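Local coordinates for glucosamine--fructose-6-phosphate aminotransferase [isomerizing] (Francisella tularensis subsp. tularensis, PDB 3TBF), which catalyses formation of glucosamine 6-phosphate from fructose 6-phosphate and glutamine, the chain here being its C-terminal domain, which probably carries out the sugar isomerization, at residues 237-241 with 336-341; 54-60 with 102-108; 270-275 with 298-304; 78-82 with 186-190. One frame throughout, in Å; residues are numbered along the deposited sequence.

Contact 1: 237-241 with 336-341; sequences LYYPI and APVVFT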
loop_
_atom_site.group_PDB
_atom_site.type_symbol
_atom_site.label_atom_id
_atom_site.label_comp_id
_atom_site.label_asym_id
_atom_site.label_seq_id
_atom_site.Cartn_x
_atom_site.Cartn_y
_atom_site.Cartn_z
ATOM N N LEU A 237 -1.821 -7.111 -11.504
ATOM C CA LEU A 237 -2.566 -5.990 -12.027
ATOM C C LEU A 237 -3.922 -5.776 -11.339
ATOM O O LEU A 237 -4.385 -4.665 -11.295
ATOM C CB LEU A 237 -2.893 -6.264 -13.485
ATOM C CG LEU A 237 -1.914 -5.786 -14.537
ATOM C CD1 LEU A 237 -2.104 -6.538 -15.942
ATOM C CD2 LEU A 237 -2.143 -4.288 -14.617
ATOM N N TYR A 238 -4.572 -6.835 -10.850
ATOM C CA TYR A 238 -5.977 -6.753 -10.412
ATOM C C TYR A 238 -6.079 -6.425 -8.933
ATOM O O TYR A 238 -7.186 -6.201 -8.403
ATOM C CB TYR A 238 -6.727 -8.055 -10.776
ATOM C CG TYR A 238 -6.506 -8.338 -12.233
ATOM C CD1 TYR A 238 -7.291 -7.728 -13.179
ATOM C CD2 TYR A 238 -5.447 -9.120 -12.674
ATOM C CE1 TYR A 238 -7.034 -7.883 -14.547
ATOM C CE2 TYR A 238 -5.189 -9.307 -14.039
ATOM C CZ TYR A 238 -5.983 -8.667 -14.962
ATOM O OH TYR A 238 -5.753 -8.805 -16.306
ATOM N N TYR A 239 -4.922 -6.393 -8.259
ATOM C CA TYR A 239 -4.888 -5.965 -6.889
ATOM C C TYR A 239 -5.316 -4.511 -6.824
ATOM O O TYR A 239 -6.313 -4.208 -6.165
ATOM C CB TYR A 239 -3.545 -6.300 -6.162
ATOM C CG TYR A 239 -3.346 -5.606 -4.821
ATOM C CD1 TYR A 239 -4.367 -5.557 -3.884
ATOM C CD2 TYR A 239 -2.139 -4.984 -4.504
ATOM C CE1 TYR A 239 -4.210 -4.879 -2.642
ATOM C CE2 TYR A 239 -1.965 -4.303 -3.267
ATOM C CZ TYR A 239 -3.011 -4.257 -2.348
ATOM O OH TYR A 239 -2.844 -3.608 -1.139
ATOM N N PRO A 240 -4.636 -3.612 -7.559
ATOM C CA PRO A 240 -5.096 -2.225 -7.559
ATOM C C PRO A 240 -6.516 -2.070 -8.067
ATOM O O PRO A 240 -7.214 -1.108 -7.710
ATOM C CB PRO A 240 -4.119 -1.514 -8.487
ATOM C CG PRO A 240 -2.935 -2.386 -8.671
ATOM C CD PRO A 240 -3.345 -3.802 -8.253
ATOM N N ILE A 241 -6.958 -2.950 -8.962
ATOM C CA ILE A 241 -8.337 -2.873 -9.419
ATOM C C ILE A 241 -9.275 -3.212 -8.247
ATOM O O ILE A 241 -10.317 -2.565 -8.076
ATOM C CB ILE A 241 -8.562 -3.805 -10.622
ATOM C CG1 ILE A 241 -7.749 -3.302 -11.840
ATOM C CG2 ILE A 241 -10.087 -4.019 -10.980
ATOM C CD1 ILE A 241 -7.923 -1.895 -12.167
ATOM N N ALA A 336 -8.110 -6.028 -19.575
ATOM C CA ALA A 336 -8.844 -6.659 -18.481
ATOM C C ALA A 336 -8.920 -5.791 -17.261
ATOM O O ALA A 336 -9.958 -5.729 -16.625
ATOM C CB ALA A 336 -8.306 -8.078 -18.155
ATOM N N PRO A 337 -7.852 -5.068 -16.929
ATOM C CA PRO A 337 -7.996 -4.192 -15.756
ATOM C C PRO A 337 -9.115 -3.148 -15.860
ATOM O O PRO A 337 -9.815 -2.862 -14.879
ATOM C CB PRO A 337 -6.633 -3.492 -15.682
ATOM C CG PRO A 337 -5.681 -4.580 -16.271
ATOM C CD PRO A 337 -6.473 -5.088 -17.450
ATOM N N VAL A 338 -9.267 -2.567 -17.042
ATOM C CA VAL A 338 -10.356 -1.652 -17.313
ATOM C C VAL A 338 -11.710 -2.393 -17.299
ATOM O O VAL A 338 -12.633 -1.951 -16.651
ATOM C CB VAL A 338 -10.190 -0.971 -18.690
ATOM C CG1 VAL A 338 -11.371 -0.027 -18.944
ATOM C CG2 VAL A 338 -8.854 -0.256 -18.798
ATOM N N VAL A 339 -11.815 -3.512 -18.009
ATOM C CA VAL A 339 -13.096 -4.219 -18.101
ATOM C C VAL A 339 -13.605 -4.679 -16.727
ATOM O O VAL A 339 -14.767 -4.489 -16.373
ATOM C CB VAL A 339 -13.039 -5.352 -19.085
ATOM C CG1 VAL A 339 -14.407 -6.142 -19.150
ATOM C CG2 VAL A 339 -12.694 -4.810 -20.498
ATOM N N PHE A 340 -12.708 -5.170 -15.892
ATOM C CA PHE A 340 -13.149 -5.720 -14.634
ATOM C C PHE A 340 -13.531 -4.606 -13.688
ATOM O O PHE A 340 -14.192 -4.907 -12.694
ATOM C CB PHE A 340 -12.076 -6.570 -14.027
ATOM C CG PHE A 340 -12.088 -7.957 -14.504
ATOM C CD1 PHE A 340 -13.206 -8.754 -14.283
ATOM C CD2 PHE A 340 -10.983 -8.503 -15.112
ATOM C CE1 PHE A 340 -13.227 -10.061 -14.692
ATOM C CE2 PHE A 340 -11.002 -9.793 -15.525
ATOM C CZ PHE A 340 -12.130 -10.586 -15.330
ATOM N N THR A 341 -13.092 -3.361 -13.950
ATOM C CA THR A 341 -13.493 -2.218 -13.133
ATOM C C THR A 341 -14.984 -1.941 -13.195
ATOM O O THR A 341 -15.595 -1.583 -12.190
ATOM C CB THR A 341 -12.730 -0.912 -13.502
ATOM O OG1 THR A 341 -11.351 -1.093 -13.228
ATOM C CG2 THR A 341 -13.117 0.239 -12.637
#
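The carbonyl oxygen of Pro337, against which the end of Ile241 packs, is gripped from within its own helix by Thr341. Thr341 OG1 donates to Pro337 O at 2.9 Å, lying in the carbonyl plane with a C=O...O angle of 154°, while the backbone N of Thr341 adds a weak bond to the same oxygen. Ile241 approaches this polar pair with CD1, which comes to 3.4 Å from Pro337 O. It also reaches Thr341 OG1, at 3.7 Å from CD1, the two side chains meeting at about a right angle. Ile241 CG1 lies anti to the carbonyl carbon (chi1 -66°), and from there the branch passes at a slant over the proline, CG1 standing 4.0 Å from Pro337 CB.

The other end of the contact belongs to Tyr238 and Leu237. The Tyr238 ring presents its edge to Ala336, whose CB is 3.2 Å from the phenolic OH and close to the ring plane. Tyr238 CE1 meets Phe340 CD2 at 4.0 Å. Pro337 CG is touched by both neighbours, Leu237 CD2 at 3.9 Å and Tyr238 CE1, and Leu237 CB covers one face of the tyrosine ring. All seven touching residues are buried, and most of the meeting atoms are carbon; Thr341 satisfies the Pro337 carbonyl from within the helix.

Beyond the pair, Leu237 reaches Thr71, Tyr74 and Trp75 of helix 63-80, and Ile241 and Thr341 both touch Phe167 of helix 165-184. The contact is therefore core packing between the N-terminal turns of helices 238-253 and 335-355, two elements of an alpha/beta SIS domain.

Contact 2: 54-60 with 102-108; sequences TKHICIV and GSLFVSI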
loop_
_atom_site.group_PDB
_atom_site.type_symbol
_atom_site.label_atom_id
_atom_site.label_comp_id
_atom_site.label_asym_id
_atom_site.label_seq_id
_atom_site.Cartn_x
_atom_site.Cartn_y
_atom_site.Cartn_z
ATOM N N THR A 54 14.515 9.510 -19.986
ATOM C CA THR A 54 13.847 8.913 -18.853
ATOM C C THR A 54 14.405 7.566 -18.600
ATOM O O THR A 54 14.507 6.773 -19.531
ATOM C CB THR A 54 12.366 8.759 -19.113
ATOM O OG1 THR A 54 11.790 10.056 -19.183
ATOM C CG2 THR A 54 11.665 7.905 -18.033
ATOM N N LYS A 55 14.801 7.322 -17.348
ATOM C CA LYS A 55 15.312 6.014 -16.931
ATOM C C LYS A 55 14.519 5.434 -15.768
ATOM O O LYS A 55 14.651 4.259 -15.386
ATOM C CB LYS A 55 16.773 6.093 -16.532
ATOM C CG LYS A 55 17.544 7.195 -17.202
ATOM C CD LYS A 55 18.794 6.688 -17.924
ATOM C CE LYS A 55 18.404 6.133 -19.290
ATOM N NZ LYS A 55 18.009 7.204 -20.286
ATOM N N HIS A 56 13.700 6.270 -15.197
ATOM C CA HIS A 56 12.891 5.858 -14.119
ATOM C C HIS A 56 11.660 6.711 -14.144
ATOM O O HIS A 56 11.705 7.870 -14.428
ATOM C CB HIS A 56 13.654 6.070 -12.812
ATOM C CG HIS A 56 12.899 5.627 -11.606
ATOM N ND1 HIS A 56 12.000 6.444 -10.957
ATOM C CD2 HIS A 56 12.921 4.459 -10.913
ATOM C CE1 HIS A 56 11.479 5.789 -9.935
ATOM N NE2 HIS A 56 12.019 4.582 -9.884
ATOM N N ILE A 57 10.549 6.111 -13.824
ATOM C CA ILE A 57 9.290 6.813 -13.820
ATOM C C ILE A 57 8.730 6.838 -12.421
ATOM O O ILE A 57 8.548 5.792 -11.833
ATOM C CB ILE A 57 8.294 6.123 -14.724
ATOM C CG1 ILE A 57 8.731 6.263 -16.153
ATOM C CG2 ILE A 57 6.929 6.722 -14.544
ATOM C CD1 ILE A 57 8.005 5.357 -17.009
ATOM N N CYS A 58 8.401 8.052 -11.955
ATOM C CA CYS A 58 7.939 8.319 -10.595
ATOM C C CYS A 58 6.512 8.810 -10.655
ATOM O O CYS A 58 6.258 9.956 -11.040
ATOM C CB CYS A 58 8.824 9.415 -9.947
ATOM S SG CYS A 58 9.252 9.173 -8.204
ATOM N N ILE A 59 5.558 7.967 -10.285
ATOM C CA ILE A 59 4.131 8.343 -10.409
ATOM C C ILE A 59 3.678 8.817 -9.028
ATOM O O ILE A 59 3.860 8.112 -8.035
ATOM C CB ILE A 59 3.268 7.217 -10.869
ATOM C CG1 ILE A 59 3.669 6.741 -12.265
ATOM C CG2 ILE A 59 1.803 7.641 -10.966
ATOM C CD1 ILE A 59 2.847 5.520 -12.759
ATOM N N VAL A 60 3.126 10.027 -8.985
ATOM C CA VAL A 60 2.588 10.628 -7.793
ATOM C C VAL A 60 1.119 10.986 -7.971
ATOM O O VAL A 60 0.739 11.622 -8.950
ATOM C CB VAL A 60 3.365 11.912 -7.447
ATOM C CG1 VAL A 60 2.760 12.624 -6.214
ATOM C CG2 VAL A 60 4.834 11.550 -7.210
ATOM N N GLY A 102 17.689 10.557 -14.065
ATOM C CA GLY A 102 16.845 10.248 -15.216
ATOM C C GLY A 102 15.395 9.921 -14.877
ATOM O O GLY A 102 14.710 9.231 -15.634
ATOM N N SER A 103 14.942 10.452 -13.744
ATOM C CA SER A 103 13.611 10.206 -13.251
ATOM C C SER A 103 12.605 11.145 -13.882
ATOM O O SER A 103 12.825 12.354 -13.891
ATOM C CB SER A 103 13.573 10.410 -11.750
ATOM O OG SER A 103 13.511 9.171 -11.123
ATOM N N LEU A 104 11.500 10.597 -14.367
ATOM C CA LEU A 104 10.408 11.403 -14.895
ATOM C C LEU A 104 9.340 11.461 -13.835
ATOM O O LEU A 104 8.964 10.435 -13.285
ATOM C CB LEU A 104 9.841 10.753 -16.161
ATOM C CG LEU A 104 8.677 11.445 -16.840
ATOM C CD1 LEU A 104 9.181 12.773 -17.429
ATOM C CD2 LEU A 104 8.023 10.529 -17.868
ATOM N N PHE A 105 8.909 12.662 -13.506
ATOM C CA PHE A 105 7.850 12.893 -12.549
ATOM C C PHE A 105 6.508 12.876 -13.299
ATOM O O PHE A 105 6.259 13.675 -14.179
ATOM C CB PHE A 105 8.070 14.237 -11.831
ATOM C CG PHE A 105 7.067 14.519 -10.760
ATOM C CD1 PHE A 105 5.816 15.046 -11.073
ATOM C CD2 PHE A 105 7.335 14.228 -9.449
ATOM C CE1 PHE A 105 4.865 15.290 -10.070
ATOM C CE2 PHE A 105 6.397 14.503 -8.442
ATOM C CZ PHE A 105 5.154 15.006 -8.770
ATOM N N VAL A 106 5.670 11.899 -12.996
ATOM C CA VAL A 106 4.377 11.746 -13.626
ATOM C C VAL A 106 3.330 11.949 -12.553
ATOM O O VAL A 106 3.342 11.253 -11.528
ATOM C CB VAL A 106 4.205 10.371 -14.180
ATOM C CG1 VAL A 106 2.740 10.160 -14.710
ATOM C CG2 VAL A 106 5.216 10.125 -15.253
ATOM N N SER A 107 2.459 12.938 -12.744
ATOM C CA SER A 107 1.317 13.097 -11.874
ATOM C C SER A 107 0.005 12.695 -12.584
ATOM O O SER A 107 -0.112 12.685 -13.812
ATOM C CB SER A 107 1.247 14.519 -11.373
ATOM O OG SER A 107 1.098 15.423 -12.418
ATOM N N ILE A 108 -0.945 12.218 -11.807
ATOM C CA ILE A 108 -2.210 11.837 -12.371
ATOM C C ILE A 108 -3.282 12.584 -11.615
ATOM O O ILE A 108 -3.309 12.531 -10.403
ATOM C CB ILE A 108 -2.453 10.343 -12.210
ATOM C CG1 ILE A 108 -1.273 9.521 -12.785
ATOM C CG2 ILE A 108 -3.748 9.959 -12.929
ATOM C CD1 ILE A 108 -1.361 8.035 -12.511
#
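Strands 56-60 and 103-108 run parallel, their axes 4.5 Å apart at closest and their directions 24° apart, and backbone bonds pass back and forth between them from His56 to Val60. Leu104 N donates to His56 O at 2.7 Å and Cys58 N to Leu104 O. Val106 N and Val60 N continue the series, whereas the last link, Ile108 N to Val60 O, is weak. At the entrance Gly102 O takes two donors: Lys55 N in an almost straight bond of 2.6 Å (178° at the hydrogen), and His56 N from above the carbonyl plane.

These strands lie in a five-stranded parallel sheet of order 2-1-3-4-5, the doubly wound alpha/beta topology of SIS domains; strand 84-88 flanks 56-61 and strand 129-136 flanks 103-109. On the face carrying His56, Cys58 and Val60, His56 ND1 makes a weak bond to Ser103 OG. Phe105 CG lies anti to the backbone N (chi1 -176°), which swings the ring forward and over the neighbouring strand, where CE2 meets Val60 CG2 at 3.6 Å; helix 115-124 packs on the same ring through Leu121.

On the reverse face, Ile59 and Val106 extend in the same direction, shoulder to shoulder, with Ile59 CG1 against Val106 CB, and Ile57 CG2 touches Val106 CG2 at 3.9 Å. The closest apolar approach is Ile59 CG2 to Ile108 CD1, 3.5 Å. Helix 165-184 packs here, with Phe177 against both Ile57 and Leu104.

Contact 3: 270-275 with 298-304; sequences LALVDK and EVHARGG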
loop_
_atom_site.group_PDB
_atom_site.type_symbol
_atom_site.label_atom_id
_atom_site.label_comp_id
_atom_site.label_asym_id
_atom_site.label_seq_id
_atom_site.Cartn_x
_atom_site.Cartn_y
_atom_site.Cartn_z
ATOM N N LEU A 270 -7.683 -13.440 6.847
ATOM C CA LEU A 270 -8.419 -14.678 7.117
ATOM C C LEU A 270 -9.174 -14.534 8.438
ATOM O O LEU A 270 -10.327 -14.924 8.538
ATOM C CB LEU A 270 -7.504 -15.899 7.157
ATOM C CG LEU A 270 -7.522 -16.832 5.942
ATOM C CD1 LEU A 270 -8.734 -16.570 5.032
ATOM C CD2 LEU A 270 -6.233 -16.740 5.161
ATOM N N ALA A 271 -8.531 -13.918 9.431
ATOM C CA ALA A 271 -9.160 -13.695 10.733
ATOM C C ALA A 271 -10.549 -13.044 10.643
ATOM O O ALA A 271 -11.470 -13.430 11.348
ATOM C CB ALA A 271 -8.234 -12.863 11.638
ATOM N N LEU A 272 -10.688 -12.056 9.765
ATOM C CA LEU A 272 -11.929 -11.275 9.633
ATOM C C LEU A 272 -13.100 -12.016 8.960
ATOM O O LEU A 272 -14.281 -11.655 9.147
ATOM C CB LEU A 272 -11.643 -9.990 8.847
ATOM C CG LEU A 272 -10.669 -8.986 9.462
ATOM C CD1 LEU A 272 -10.659 -7.716 8.602
ATOM C CD2 LEU A 272 -11.056 -8.674 10.914
ATOM N N VAL A 273 -12.762 -13.035 8.184
ATOM C CA VAL A 273 -13.757 -13.738 7.383
ATOM C C VAL A 273 -14.579 -14.669 8.237
ATOM O O VAL A 273 -14.035 -15.552 8.865
ATOM C CB VAL A 273 -13.137 -14.627 6.263
ATOM C CG1 VAL A 273 -14.250 -15.291 5.472
ATOM C CG2 VAL A 273 -12.230 -13.838 5.362
ATOM N N ASP A 274 -15.887 -14.472 8.237
ATOM C CA ASP A 274 -16.814 -15.473 8.739
ATOM C C ASP A 274 -17.973 -15.613 7.735
ATOM O O ASP A 274 -17.872 -15.124 6.598
ATOM C CB ASP A 274 -17.303 -15.092 10.136
ATOM C CG ASP A 274 -18.064 -13.780 10.163
ATOM O OD1 ASP A 274 -18.175 -13.133 9.106
ATOM O OD2 ASP A 274 -18.563 -13.389 11.240
ATOM N N LYS A 275 -19.068 -16.252 8.154
ATOM C CA LYS A 275 -20.217 -16.504 7.268
ATOM C C LYS A 275 -20.985 -15.244 6.894
ATOM O O LYS A 275 -21.667 -15.241 5.879
ATOM C CB LYS A 275 -21.187 -17.539 7.863
ATOM C CG LYS A 275 -21.816 -17.111 9.206
ATOM C CD LYS A 275 -23.141 -17.847 9.531
ATOM C CE LYS A 275 -23.736 -17.357 10.881
ATOM N NZ LYS A 275 -25.176 -17.730 11.069
ATOM N N GLU A 298 -8.954 -21.002 0.477
ATOM C CA GLU A 298 -8.675 -20.662 1.876
ATOM C C GLU A 298 -9.863 -19.848 2.386
ATOM O O GLU A 298 -10.438 -20.170 3.440
ATOM C CB GLU A 298 -7.370 -19.851 2.054
ATOM C CG GLU A 298 -6.041 -20.575 1.693
ATOM C CD GLU A 298 -4.748 -19.861 2.275
ATOM O OE1 GLU A 298 -4.412 -20.103 3.469
ATOM O OE2 GLU A 298 -4.059 -19.078 1.534
ATOM N N VAL A 299 -10.259 -18.824 1.618
ATOM C CA VAL A 299 -11.333 -17.930 2.063
ATOM C C VAL A 299 -12.665 -18.665 2.149
ATOM O O VAL A 299 -13.422 -18.477 3.094
ATOM C CB VAL A 299 -11.467 -16.657 1.154
ATOM C CG1 VAL A 299 -12.871 -16.048 1.260
ATOM C CG2 VAL A 299 -10.433 -15.643 1.538
ATOM N N HIS A 300 -12.944 -19.493 1.147
ATOM C CA HIS A 300 -14.163 -20.292 1.146
ATOM C C HIS A 300 -14.209 -21.204 2.355
ATOM O O HIS A 300 -15.226 -21.346 3.018
ATOM C CB HIS A 300 -14.263 -21.168 -0.091
ATOM C CG HIS A 300 -15.588 -21.867 -0.199
ATOM N ND1 HIS A 300 -15.733 -23.234 -0.052
ATOM C CD2 HIS A 300 -16.837 -21.366 -0.363
ATOM C CE1 HIS A 300 -17.011 -23.544 -0.172
ATOM N NE2 HIS A 300 -17.702 -22.430 -0.352
ATOM N N ALA A 301 -13.064 -21.779 2.665
ATOM C CA ALA A 301 -12.937 -22.591 3.869
ATOM C C ALA A 301 -13.436 -21.901 5.150
ATOM O O ALA A 301 -13.836 -22.611 6.078
ATOM C CB ALA A 301 -11.506 -23.091 4.033
ATOM N N ARG A 302 -13.464 -20.554 5.214
ATOM C CA ARG A 302 -13.943 -19.881 6.449
ATOM C C ARG A 302 -15.409 -19.430 6.405
ATOM O O ARG A 302 -15.871 -18.716 7.290
ATOM C CB ARG A 302 -13.054 -18.685 6.842
ATOM C CG ARG A 302 -11.555 -18.951 6.900
ATOM C CD ARG A 302 -11.158 -19.427 8.258
ATOM N NE ARG A 302 -9.720 -19.693 8.378
ATOM C CZ ARG A 302 -8.856 -18.967 9.095
ATOM N NH1 ARG A 302 -9.247 -17.886 9.776
ATOM N NH2 ARG A 302 -7.573 -19.331 9.138
ATOM N N GLY A 303 -16.146 -19.836 5.388
ATOM C CA GLY A 303 -17.544 -19.399 5.252
ATOM C C GLY A 303 -17.773 -18.040 4.600
ATOM O O GLY A 303 -18.885 -17.485 4.657
ATOM N N GLY A 304 -16.743 -17.495 3.960
ATOM C CA GLY A 304 -16.907 -16.248 3.203
ATOM C C GLY A 304 -17.911 -16.422 2.095
ATOM O O GLY A 304 -17.982 -17.483 1.472
#
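Val273 and Gly304 form the tight part of this contact: Val273 CG1 lies 3.6 Å from Gly304 CA, a close approach onto bare backbone that the absence of a side chain permits. The valine CG1 is anti to the backbone N (chi1 -179°), which turns it to this glycine and to Arg302 CB, 3.9 Å from CG1. Next to it Leu270 supplies the second buried element, its CD1 meeting Val299 CG2 at 4.0 Å. Leu265 touches both Leu270 and Val299 and so extends the apolar patch.

Toward solvent the packing changes character. The Arg302 chain bends at chi2 (-89°) and crosses the Leu270 side chain at about a right angle, so that Leu270 CB sits over one face of the guanidinium, toward its margin and 3.7 Å from NH1. An apolar carbon thus shelters one face of a charge carried by an exposed residue. Farther out the contact thins to backbone: Lys275 CA points its hydrogen almost straight at Gly303 O, at 3.1 Å and 173°, while the lysine chain runs outward. Glu298, also at the margin, brings OE1 only to 4.2 Å from Leu270 CD2.

A type I turn from Leu270 to Val273 shapes the first segment before strand 278-283 begins. The second ends helix 289-301 and passes into strand 305-311, completing the beta-alpha-beta crossover that joins these adjacent parallel strands. On the far side of the turn, Ala271 and Leu272 pack on Tyr254 and His256 of the second subunit, respectively.

Contact 4: 78-82 with 186-190; sequences KYAKV and NSLTD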
loop_
_atom_site.group_PDB
_atom_site.type_symbol
_atom_site.label_atom_id
_atom_site.label_comp_id
_atom_site.label_asym_id
_atom_site.label_seq_id
_atom_site.Cartn_x
_atom_site.Cartn_y
_atom_site.Cartn_z
ATOM N N LYS A 78 6.729 -4.284 -17.125
ATOM C CA LYS A 78 6.660 -5.474 -17.929
ATOM C C LYS A 78 6.848 -5.212 -19.421
ATOM O O LYS A 78 7.577 -5.953 -20.061
ATOM C CB LYS A 78 5.292 -6.161 -17.733
ATOM C CG LYS A 78 5.049 -7.347 -18.648
ATOM C CD LYS A 78 3.843 -8.210 -18.185
ATOM C CE LYS A 78 3.624 -9.351 -19.159
ATOM N NZ LYS A 78 2.466 -10.204 -18.783
ATOM N N TYR A 79 6.161 -4.197 -19.968
ATOM C CA TYR A 79 6.165 -3.916 -21.392
ATOM C C TYR A 79 7.164 -2.876 -21.825
ATOM O O TYR A 79 7.845 -3.087 -22.793
ATOM C CB TYR A 79 4.771 -3.488 -21.857
ATOM C CG TYR A 79 3.771 -4.593 -21.808
ATOM C CD1 TYR A 79 3.705 -5.557 -22.810
ATOM C CD2 TYR A 79 2.902 -4.717 -20.754
ATOM C CE1 TYR A 79 2.771 -6.619 -22.763
ATOM C CE2 TYR A 79 1.980 -5.763 -20.689
ATOM C CZ TYR A 79 1.913 -6.702 -21.697
ATOM O OH TYR A 79 0.980 -7.690 -21.607
ATOM N N ALA A 80 7.246 -1.745 -21.157
ATOM C CA ALA A 80 8.280 -0.735 -21.472
ATOM C C ALA A 80 9.640 -1.018 -20.857
ATOM O O ALA A 80 10.623 -0.401 -21.241
ATOM C CB ALA A 80 7.833 0.617 -21.062
ATOM N N LYS A 81 9.686 -1.893 -19.856
ATOM C CA LYS A 81 10.894 -2.189 -19.119
ATOM C C LYS A 81 11.608 -0.978 -18.532
ATOM O O LYS A 81 12.833 -0.937 -18.463
ATOM C CB LYS A 81 11.853 -2.965 -19.995
ATOM C CG LYS A 81 11.169 -4.069 -20.731
ATOM C CD LYS A 81 11.782 -5.396 -20.518
ATOM C CE LYS A 81 10.707 -6.470 -20.679
ATOM N NZ LYS A 81 10.341 -7.240 -19.397
ATOM N N VAL A 82 10.845 -0.002 -18.073
ATOM C CA VAL A 82 11.402 1.102 -17.342
ATOM C C VAL A 82 11.000 0.936 -15.881
ATOM O O VAL A 82 9.872 0.621 -15.590
ATOM C CB VAL A 82 10.910 2.411 -17.907
ATOM C CG1 VAL A 82 11.555 3.608 -17.202
ATOM C CG2 VAL A 82 11.252 2.430 -19.379
ATOM N N ASN A 186 12.734 0.786 -27.631
ATOM C CA ASN A 186 12.915 -0.518 -28.275
ATOM C C ASN A 186 12.625 -1.703 -27.389
ATOM O O ASN A 186 13.130 -2.765 -27.627
ATOM C CB ASN A 186 14.337 -0.604 -28.857
ATOM C CG ASN A 186 14.609 0.528 -29.861
ATOM O OD1 ASN A 186 15.505 1.359 -29.667
ATOM N ND2 ASN A 186 13.778 0.591 -30.911
ATOM N N SER A 187 11.768 -1.524 -26.393
ATOM C CA SER A 187 11.426 -2.618 -25.473
ATOM C C SER A 187 10.483 -3.611 -26.148
ATOM O O SER A 187 10.376 -4.749 -25.685
ATOM C CB SER A 187 10.769 -2.065 -24.202
ATOM O OG SER A 187 11.416 -0.868 -23.766
ATOM N N LEU A 188 9.810 -3.185 -27.221
ATOM C CA LEU A 188 8.865 -4.039 -27.956
ATOM C C LEU A 188 9.051 -3.958 -29.484
ATOM O O LEU A 188 9.451 -2.914 -30.017
ATOM C CB LEU A 188 7.412 -3.657 -27.629
ATOM C CG LEU A 188 6.908 -3.909 -26.195
ATOM C CD1 LEU A 188 5.447 -3.397 -26.036
ATOM C CD2 LEU A 188 7.029 -5.355 -25.782
ATOM N N THR A 189 8.753 -5.048 -30.195
ATOM C CA THR A 189 8.829 -5.012 -31.676
ATOM C C THR A 189 7.626 -4.268 -32.249
ATOM O O THR A 189 6.606 -4.160 -31.601
ATOM C CB THR A 189 8.819 -6.404 -32.321
ATOM O OG1 THR A 189 7.504 -6.968 -32.234
ATOM C CG2 THR A 189 9.832 -7.300 -31.670
ATOM N N ASP A 190 7.740 -3.776 -33.471
ATOM C CA ASP A 190 6.682 -2.965 -34.043
ATOM C C ASP A 190 5.411 -3.831 -34.120
ATOM O O ASP A 190 4.307 -3.369 -33.973
ATOM C CB ASP A 190 7.116 -2.386 -35.398
ATOM C CG ASP A 190 8.167 -1.233 -35.272
ATOM O OD1 ASP A 190 8.397 -0.683 -34.168
ATOM O OD2 ASP A 190 8.777 -0.862 -36.304
HETATM O O HOH W 1 9.157 -6.095 -23.291
#
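Ser187 and Leu188 face the backbone end of a helix, the serine reaching Ala80 and the leucine resting its branch on the Tyr79 carbonyl oxygen. Ser187 OG lies beside its own backbone N (chi1 -41°), a rotation that directs the hydroxyl across the gap to donate to Ala80 O at 2.7 Å. The donor stands 55° above the carbonyl plane. Ser187 CB meanwhile rests 3.4 Å from Tyr79 O, on the adjoining carbonyl.

Leu188 faces that same Tyr79 oxygen with its branch point, CG at 3.6 Å, and sends CD1 to 4.2 Å from Tyr79 CB. Its contact is with the base of the tyrosine and the near part of its ring, met obliquely; the far end, OH, is hydrogen-bonded to Asp333, and the ring meets Tyr196 edge-to-face. One water bridges the segments, donating to Ser187 O at 3.0 Å and weakly to Tyr79 O. Lys81 adds its CG, 4.0 Å from Ser187 CB, then bends away, and its NZ bonds weakly to Lys78 O.

The serine bond and, weakly, the water give the carbonyls of Ala80 and Tyr79 partners from beyond the helix, where Lys81 breaks the helical path with positive phi. The opposing segment links two helices: a Schellman motif with Asn186 as its C-prime residue finishes helix 165-184, and Thr189 is the N-cap of helix 190-201. The contact is thus a helix C-terminus meeting the connection between two other helices.

How the contacts relate
From the N terminus, contact 2 opens first, pairing two strands of the first sheet, and the loop it closes passes through helix 63-80 and strand 84-88. Contact 4 starts within that loop but finds its partner at 186-190, beyond it, so the two cross; it joins the end of helix 63-80 to the turn between helices 165-184 and 190-201. They also touch, Val82 CG1 lying 3.6 Å from Lys55 O. Both are closed before 237-241 opens contact 1, whose long loop contains the whole of contact 3 and four of the five strands of the second parallel sheet. Contact 1 is central, contact 3 peripheral. Contacts 3 and 4 both touch the second subunit.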